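Local coordinates for putative trimethylamine methyltransferase (Rhizobium meliloti, PDB 4YYC), which probably acts as a methyltransferase of the trimethylamine methyltransferase family, at residues W87-A92 with F101-C106; D412-M416 with Y460-L464. All coordinates share one frame; numbering follows the deposited sequence.

Interaction 1: residues W87-A92 with F101-C106; sequences WKAAGA and FPKGLC
F101 stands with its CE2-CD2 edge, CE2 foremost, over one face of the indole of W87: F101 CE2 lies 3.3 Å above the plane of the indole, offset toward its rim. With the six-membered ring of W87 and the ring of F101 lying at 88°, this is a T-shaped stack in which F101 supplies the edge and W87 the face. A first torsion of -83° at W87 sets CG opposite the carbonyl carbon, turning the indole toward F101. C106 SG reaches W87 CH2 at 4.1 Å, an oblique sulfur-aromatic approach. L105 meets a different part of the indole, its CD2 lying at the edge 4.3 Å from W87 CZ3, while L105 CD1 lies 3.7 Å from A90 O. G91, the first residue to leave helical angles, forms a Schellman motif: its phi is positive (106°), and A92 N bonds back to W87 O and G91 N to K88 O. P102 CG packs 3.6 Å from G91 O. The eight residues between the segments form mostly the antiparallel strands 93-95 and 98-100, so the contact ties the two helical ends flanking a beta hairpin. Helix 286-307 also packs on W87, through A302 and L306, and on F101, through A299. With no hydrogen bonds between the two segments, dispersion and the weak attraction of the F101 C-H edge for the W87 pi face probably hold the join, two carbonyl oxygens resting against aliphatic carbons.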
ATOM      1  N   TRP A  87      -3.886 -34.645 -24.066  1.00 23.20           N
ATOM      2  CA  TRP A  87      -2.888 -33.762 -24.661  1.00 23.45           C
ATOM      3  C   TRP A  87      -2.426 -34.291 -26.019  1.00 24.64           C
ATOM      4  O   TRP A  87      -2.297 -33.512 -26.959  1.00 24.66           O
ATOM      5  CB  TRP A  87      -1.702 -33.503 -23.698  1.00 23.03           C
ATOM      6  CG  TRP A  87      -2.008 -32.419 -22.711  1.00 22.32           C
ATOM      7  CD1 TRP A  87      -2.073 -32.515 -21.348  1.00 21.93           C
ATOM      8  CD2 TRP A  87      -2.359 -31.062 -23.033  1.00 22.15           C
ATOM      9  NE1 TRP A  87      -2.389 -31.296 -20.808  1.00 21.25           N
ATOM     10  CE2 TRP A  87      -2.608 -30.395 -21.820  1.00 21.84           C
ATOM     11  CE3 TRP A  87      -2.500 -30.353 -24.242  1.00 23.08           C
ATOM     12  CZ2 TRP A  87      -2.960 -29.044 -21.786  1.00 21.73           C
ATOM     13  CZ3 TRP A  87      -2.858 -29.020 -24.196  1.00 23.25           C
ATOM     14  CH2 TRP A  87      -3.096 -28.392 -22.967  1.00 22.47           C
ATOM     15  N   LYS A  88      -2.208 -35.603 -26.126  1.00 24.88           N
ATOM     16  CA  LYS A  88      -1.781 -36.164 -27.398  1.00 26.10           C
ATOM     17  C   LYS A  88      -2.867 -35.913 -28.436  1.00 26.59           C
ATOM     18  O   LYS A  88      -2.578 -35.532 -29.562  1.00 27.34           O
ATOM     19  CB  LYS A  88      -1.474 -37.648 -27.318  1.00 26.95           C
ATOM     20  CG  LYS A  88      -1.016 -38.184 -28.670  1.00 28.86           C
ATOM     21  N   ALA A  89      -4.119 -36.114 -28.047  1.00 26.50           N
ATOM     22  CA  ALA A  89      -5.250 -35.922 -28.965  1.00 27.58           C
ATOM     23  C   ALA A  89      -5.400 -34.483 -29.420  1.00 27.88           C
ATOM     24  O   ALA A  89      -5.830 -34.250 -30.548  1.00 29.59           O
ATOM     25  CB  ALA A  89      -6.541 -36.385 -28.319  1.00 27.57           C
ATOM     26  N   ALA A  90      -5.078 -33.539 -28.539  1.00 26.96           N
ATOM     27  CA  ALA A  90      -5.123 -32.121 -28.836  1.00 26.86           C
ATOM     28  C   ALA A  90      -3.954 -31.665 -29.712  1.00 27.53           C
ATOM     29  O   ALA A  90      -3.954 -30.518 -30.159  1.00 28.22           O
ATOM     30  CB  ALA A  90      -5.176 -31.291 -27.571  1.00 25.98           C
ATOM     31  N   GLY A  91      -2.947 -32.516 -29.892  1.00 27.88           N
ATOM     32  CA  GLY A  91      -1.817 -32.245 -30.780  1.00 29.05           C
ATOM     33  C   GLY A  91      -0.495 -31.890 -30.112  1.00 28.81           C
ATOM     34  O   GLY A  91       0.445 -31.495 -30.785  1.00 29.46           O
ATOM     35  N   ALA A  92      -0.391 -32.087 -28.806  1.00 28.03           N
ATOM     36  CA  ALA A  92       0.872 -31.900 -28.092  1.00 27.83           C
ATOM     37  C   ALA A  92       1.766 -33.101 -28.229  1.00 28.96           C
ATOM     38  O   ALA A  92       1.295 -34.178 -28.623  1.00 29.04           O
ATOM     39  CB  ALA A  92       0.605 -31.598 -26.628  1.00 26.84           C
ATOM     40  N   PHE A 101       4.410 -28.424 -25.965  1.00 24.37           N
ATOM     41  CA  PHE A 101       3.275 -27.763 -26.604  1.00 24.49           C
ATOM     42  C   PHE A 101       3.718 -26.987 -27.845  1.00 25.93           C
ATOM     43  O   PHE A 101       4.570 -26.096 -27.747  1.00 26.62           O
ATOM     44  CB  PHE A 101       2.614 -26.785 -25.622  1.00 23.42           C
ATOM     45  CG  PHE A 101       2.121 -27.436 -24.342  1.00 22.60           C
ATOM     46  CD1 PHE A 101       2.982 -27.642 -23.274  1.00 22.00           C
ATOM     47  CD2 PHE A 101       0.789 -27.800 -24.201  1.00 22.37           C
ATOM     48  CE1 PHE A 101       2.535 -28.204 -22.093  1.00 21.56           C
ATOM     49  CE2 PHE A 101       0.347 -28.380 -23.022  1.00 21.74           C
ATOM     50  CZ  PHE A 101       1.228 -28.604 -21.977  1.00 21.44           C
ATOM     51  N   PRO A 102       3.076 -27.242 -28.995  1.00 26.56           N
ATOM     52  CA  PRO A 102       3.271 -26.365 -30.132  1.00 27.90           C
ATOM     53  C   PRO A 102       2.910 -24.947 -29.782  1.00 27.46           C
ATOM     54  O   PRO A 102       2.045 -24.717 -28.953  1.00 26.47           O
ATOM     55  CB  PRO A 102       2.287 -26.881 -31.162  1.00 28.19           C
ATOM     56  CG  PRO A 102       1.957 -28.249 -30.778  1.00 28.16           C
ATOM     57  CD  PRO A 102       2.203 -28.386 -29.321  1.00 26.92           C
ATOM     58  N   LYS A 103       3.556 -24.011 -30.433  1.00 28.88           N
ATOM     59  CA  LYS A 103       3.357 -22.620 -30.080  1.00 29.75           C
ATOM     60  C   LYS A 103       1.933 -22.181 -30.397  1.00 28.66           C
ATOM     61  O   LYS A 103       1.428 -22.442 -31.489  1.00 29.78           O
ATOM     62  CB  LYS A 103       4.422 -21.728 -30.735  1.00 32.33           C
ATOM     63  CG  LYS A 103       5.816 -22.067 -30.201  1.00 34.58           C
ATOM     64  CD  LYS A 103       6.709 -20.887 -29.895  1.00 36.27           C
ATOM     65  CE  LYS A 103       7.933 -20.776 -30.757  1.00 39.94           C
ATOM     66  NZ  LYS A 103       8.944 -21.849 -30.473  1.00 41.77           N
ATOM     67  N   GLY A 104       1.292 -21.581 -29.394  1.00 27.44           N
ATOM     68  CA  GLY A 104      -0.047 -21.063 -29.511  1.00 26.69           C
ATOM     69  C   GLY A 104      -1.147 -22.027 -29.109  1.00 25.56           C
ATOM     70  O   GLY A 104      -2.285 -21.614 -28.990  1.00 25.40           O
ATOM     71  N   LEU A 105      -0.842 -23.317 -28.948  1.00 24.95           N
ATOM     72  CA  LEU A 105      -1.893 -24.308 -28.738  1.00 24.45           C
ATOM     73  C   LEU A 105      -2.719 -24.000 -27.511  1.00 23.22           C
ATOM     74  O   LEU A 105      -3.951 -23.995 -27.554  1.00 22.76           O
ATOM     75  CB  LEU A 105      -1.313 -25.741 -28.634  1.00 24.63           C
ATOM     76  CG  LEU A 105      -2.312 -26.876 -28.362  1.00 24.75           C
ATOM     77  CD1 LEU A 105      -3.408 -26.893 -29.401  1.00 25.49           C
ATOM     78  CD2 LEU A 105      -1.625 -28.234 -28.235  1.00 24.78           C
ATOM     79  N   CYS A 106      -2.044 -23.773 -26.404  1.00 22.51           N
ATOM     80  CA  CYS A 106      -2.762 -23.496 -25.145  1.00 21.75           C
ATOM     81  C   CYS A 106      -3.618 -22.250 -25.244  1.00 21.78           C
ATOM     82  O   CYS A 106      -4.771 -22.247 -24.870  1.00 21.35           O
ATOM     83  CB  CYS A 106      -1.793 -23.382 -23.965  1.00 21.33           C
ATOM     84  SG  CYS A 106      -0.963 -24.941 -23.554  1.00 21.84           S
TER

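Interaction 2: residues D412-M416 with Y460-L464; sequences DQLGM and YRSPL
Y460 and D412 bury the most surface here, and a hydrogen bond joins their side chains. Y460 OH donates to D412 OD1 at 2.6 Å, meeting the anti lone pair, the one turned away from the other carboxylate oxygen; OD1 lies at the edge of the phenol ring, in its plane, and the carboxylate is turned 34° from that plane. D412 has CG opposite its backbone N (chi1 -178°), which carries the carboxylate off the helix toward the loop. The other oxygen is engaged as well: S462 OG donates to D412 OD2 over a short 2.5 Å, arriving on the syn side but 26° out of the carboxylate plane. Each carboxylate oxygen thus receives one hydroxyl, which fixes its rotation and probably steadies its negative charge. S462 OG in turn accepts from L464 N at 3.0 Å, an ST turn that shapes the loop 460-464 against helix 404-420, and A465 N bonds to the same OG. P463 CD closes on D412 OD1 at 3.5 Å. Over one face of the Y460 ring lies helix backbone: G415 C is 3.7 Å above the plane near the rim, and M416 N sits over the centre. A side chain on G415 would run into Y460 CE1, so the glycine lets the ring lie close. A phenylalanine in place of Y460 would probably keep this ring packing but leave D412 OD1 without its hydroxyl donor. The selenomethionine M416 crosses the phenol at about a right angle, although its two deposited conformers leave the details doubtful. L464 also packs on I481 and L488 of helix 481-495, while Q413 OE1 of the helix bonds to N376 of the second subunit.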
ATOM      1  N   ASP A 412     -11.204  -5.035   7.987  1.00 14.51           N
ATOM      2  CA  ASP A 412     -11.371  -3.589   8.062  1.00 15.90           C
ATOM      3  C   ASP A 412     -10.671  -2.909   6.874  1.00 15.23           C
ATOM      4  O   ASP A 412     -11.265  -2.059   6.170  1.00 16.23           O
ATOM      5  CB  ASP A 412     -10.861  -3.123   9.425  1.00 16.72           C
ATOM      6  CG  ASP A 412     -11.006  -1.669   9.649  1.00 18.63           C
ATOM      7  OD1 ASP A 412     -11.972  -1.049   9.119  1.00 21.19           O
ATOM      8  OD2 ASP A 412     -10.149  -1.114  10.388  1.00 19.07           O
ATOM      9  N   GLN A 413      -9.453  -3.351   6.583  1.00 14.38           N
ATOM     10  CA  GLN A 413      -8.743  -2.883   5.413  1.00 14.47           C
ATOM     11  C   GLN A 413      -9.517  -3.190   4.148  1.00 14.44           C
ATOM     12  O   GLN A 413      -9.546  -2.382   3.197  1.00 14.51           O
ATOM     13  CB  GLN A 413      -7.297  -3.420   5.363  1.00 14.65           C
ATOM     14  CG  GLN A 413      -6.438  -2.922   6.505  1.00 14.96           C
ATOM     15  CD  GLN A 413      -6.235  -1.398   6.463  1.00 16.30           C
ATOM     16  OE1 GLN A 413      -5.831  -0.851   5.430  1.00 17.25           O
ATOM     17  NE2 GLN A 413      -6.543  -0.728   7.554  1.00 17.53           N
ATOM     18  N   LEU A 414     -10.140  -4.363   4.093  1.00 13.64           N
ATOM     19  CA  LEU A 414     -10.918  -4.697   2.902  1.00 13.79           C
ATOM     20  C   LEU A 414     -12.029  -3.689   2.664  1.00 14.26           C
ATOM     21  O   LEU A 414     -12.354  -3.393   1.507  1.00 14.42           O
ATOM     22  CB  LEU A 414     -11.476  -6.123   2.961  1.00 13.58           C
ATOM     23  CG  LEU A 414     -10.452  -7.250   3.128  1.00 13.27           C
ATOM     24  CD1 LEU A 414     -11.228  -8.553   3.213  1.00 13.45           C
ATOM     25  CD2 LEU A 414      -9.424  -7.282   2.004  1.00 13.16           C
ATOM     26  N   GLY A 415     -12.686  -3.225   3.735  1.00 14.71           N
ATOM     27  CA  GLY A 415     -13.716  -2.179   3.572  1.00 15.66           C
ATOM     28  C   GLY A 415     -13.134  -0.896   2.971  1.00 16.09           C
ATOM     29  O   GLY A 415     -13.800  -0.236   2.150  1.00 16.28           O
HETATM   30  N   MSE A 416     -11.889  -0.585   3.327  1.00 16.23           N
HETATM   31  CA  MSE A 416     -11.225   0.616   2.781  0.80 16.67           C
HETATM   32  C   MSE A 416     -10.969   0.392   1.314  1.00 16.68           C
HETATM   33  O   MSE A 416     -11.180   1.289   0.507  1.00 16.03           O
HETATM   34  CB  MSE A 416      -9.936   0.900   3.523  0.80 17.45           C
HETATM   35  CG  MSE A 416     -10.331   1.416   4.878  0.80 18.88           C
HETATM   36 SE   MSE A 416      -8.619   1.834   5.793  0.80 22.05          SE
HETATM   37  CE  MSE A 416      -9.409   1.478   7.600  0.80 21.72           C
ATOM     38  N   TYR A 460     -15.391   6.112   4.456  1.00 44.97           N
ATOM     39  CA  TYR A 460     -15.360   4.833   5.201  1.00 42.55           C
ATOM     40  C   TYR A 460     -14.951   5.036   6.676  1.00 40.02           C
ATOM     41  O   TYR A 460     -14.095   5.866   6.950  1.00 43.65           O
ATOM     42  CB  TYR A 460     -14.402   3.830   4.510  1.00 41.21           C
ATOM     43  CG  TYR A 460     -14.282   2.503   5.269  1.00 39.05           C
ATOM     44  CD1 TYR A 460     -15.225   1.498   5.123  1.00 38.09           C
ATOM     45  CD2 TYR A 460     -13.241   2.293   6.168  1.00 37.64           C
ATOM     46  CE1 TYR A 460     -15.140   0.329   5.835  1.00 37.06           C
ATOM     47  CE2 TYR A 460     -13.139   1.110   6.894  1.00 34.89           C
ATOM     48  CZ  TYR A 460     -14.072   0.131   6.721  1.00 34.05           C
ATOM     49  OH  TYR A 460     -13.984  -1.008   7.424  1.00 32.18           O
ATOM     50  N   ARG A 461     -15.543   4.261   7.607  1.00 37.37           N
ATOM     51  CA  ARG A 461     -15.283   4.376   9.069  1.00 34.23           C
ATOM     52  C   ARG A 461     -14.763   3.048   9.652  1.00 30.54           C
ATOM     53  O   ARG A 461     -15.488   2.090   9.764  1.00 30.56           O
ATOM     54  CB  ARG A 461     -16.565   4.813   9.819  1.00 35.13           C
ATOM     55  N   SER A 462     -13.499   3.018  10.062  1.00 28.02           N
ATOM     56  CA  SER A 462     -12.964   1.822  10.716  1.00 25.92           C
ATOM     57  C   SER A 462     -13.554   1.606  12.108  1.00 26.00           C
ATOM     58  O   SER A 462     -13.529   2.527  12.912  1.00 27.29           O
ATOM     59  CB  SER A 462     -11.458   1.947  10.873  1.00 24.98           C
ATOM     60  OG  SER A 462     -10.919   0.896  11.689  1.00 21.95           O
ATOM     61  N   PRO A 463     -14.036   0.392  12.410  1.00 25.94           N
ATOM     62  CA  PRO A 463     -14.472   0.171  13.789  1.00 25.56           C
ATOM     63  C   PRO A 463     -13.286  -0.160  14.740  1.00 23.97           C
ATOM     64  O   PRO A 463     -13.548  -0.436  15.934  1.00 25.89           O
ATOM     65  CB  PRO A 463     -15.383  -1.046  13.666  1.00 25.92           C
ATOM     66  CG  PRO A 463     -14.848  -1.790  12.504  1.00 26.09           C
ATOM     67  CD  PRO A 463     -14.462  -0.709  11.534  1.00 26.52           C
ATOM     68  N   LEU A 464     -12.037  -0.211  14.225  1.00 20.18           N
ATOM     69  CA  LEU A 464     -10.871  -0.659  14.974  1.00 18.24           C
ATOM     70  C   LEU A 464      -9.789   0.385  15.170  1.00 17.24           C
ATOM     71  O   LEU A 464      -9.002   0.269  16.126  1.00 16.76           O
ATOM     72  CB  LEU A 464     -10.242  -1.879  14.266  1.00 17.97           C
ATOM     73  CG  LEU A 464     -11.094  -3.115  14.413  1.00 18.72           C
ATOM     74  CD1 LEU A 464     -10.499  -4.229  13.565  1.00 19.04           C
ATOM     75  CD2 LEU A 464     -11.296  -3.566  15.840  1.00 18.63           C
TER

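Overall arrangement
Interactions 1 and 2 are independent of each other in space: their centres are 47 Å apart, and their nearest atoms are about 31 Å apart. They lie on opposite sides of the chain's centre, interaction 1 at 30 Å from it and interaction 2 at 19 Å, centre to centre. In sequence, 87-92 with 101-106 is a local pairing, complete before 412-416 meets 460-464 across a gap of 43 residues. Their surroundings differ too. The second subunit reaches residues of interaction 2, whereas interaction 1 is touched by this chain alone within the assembly. Neither contact can be assigned to an active site on this evidence.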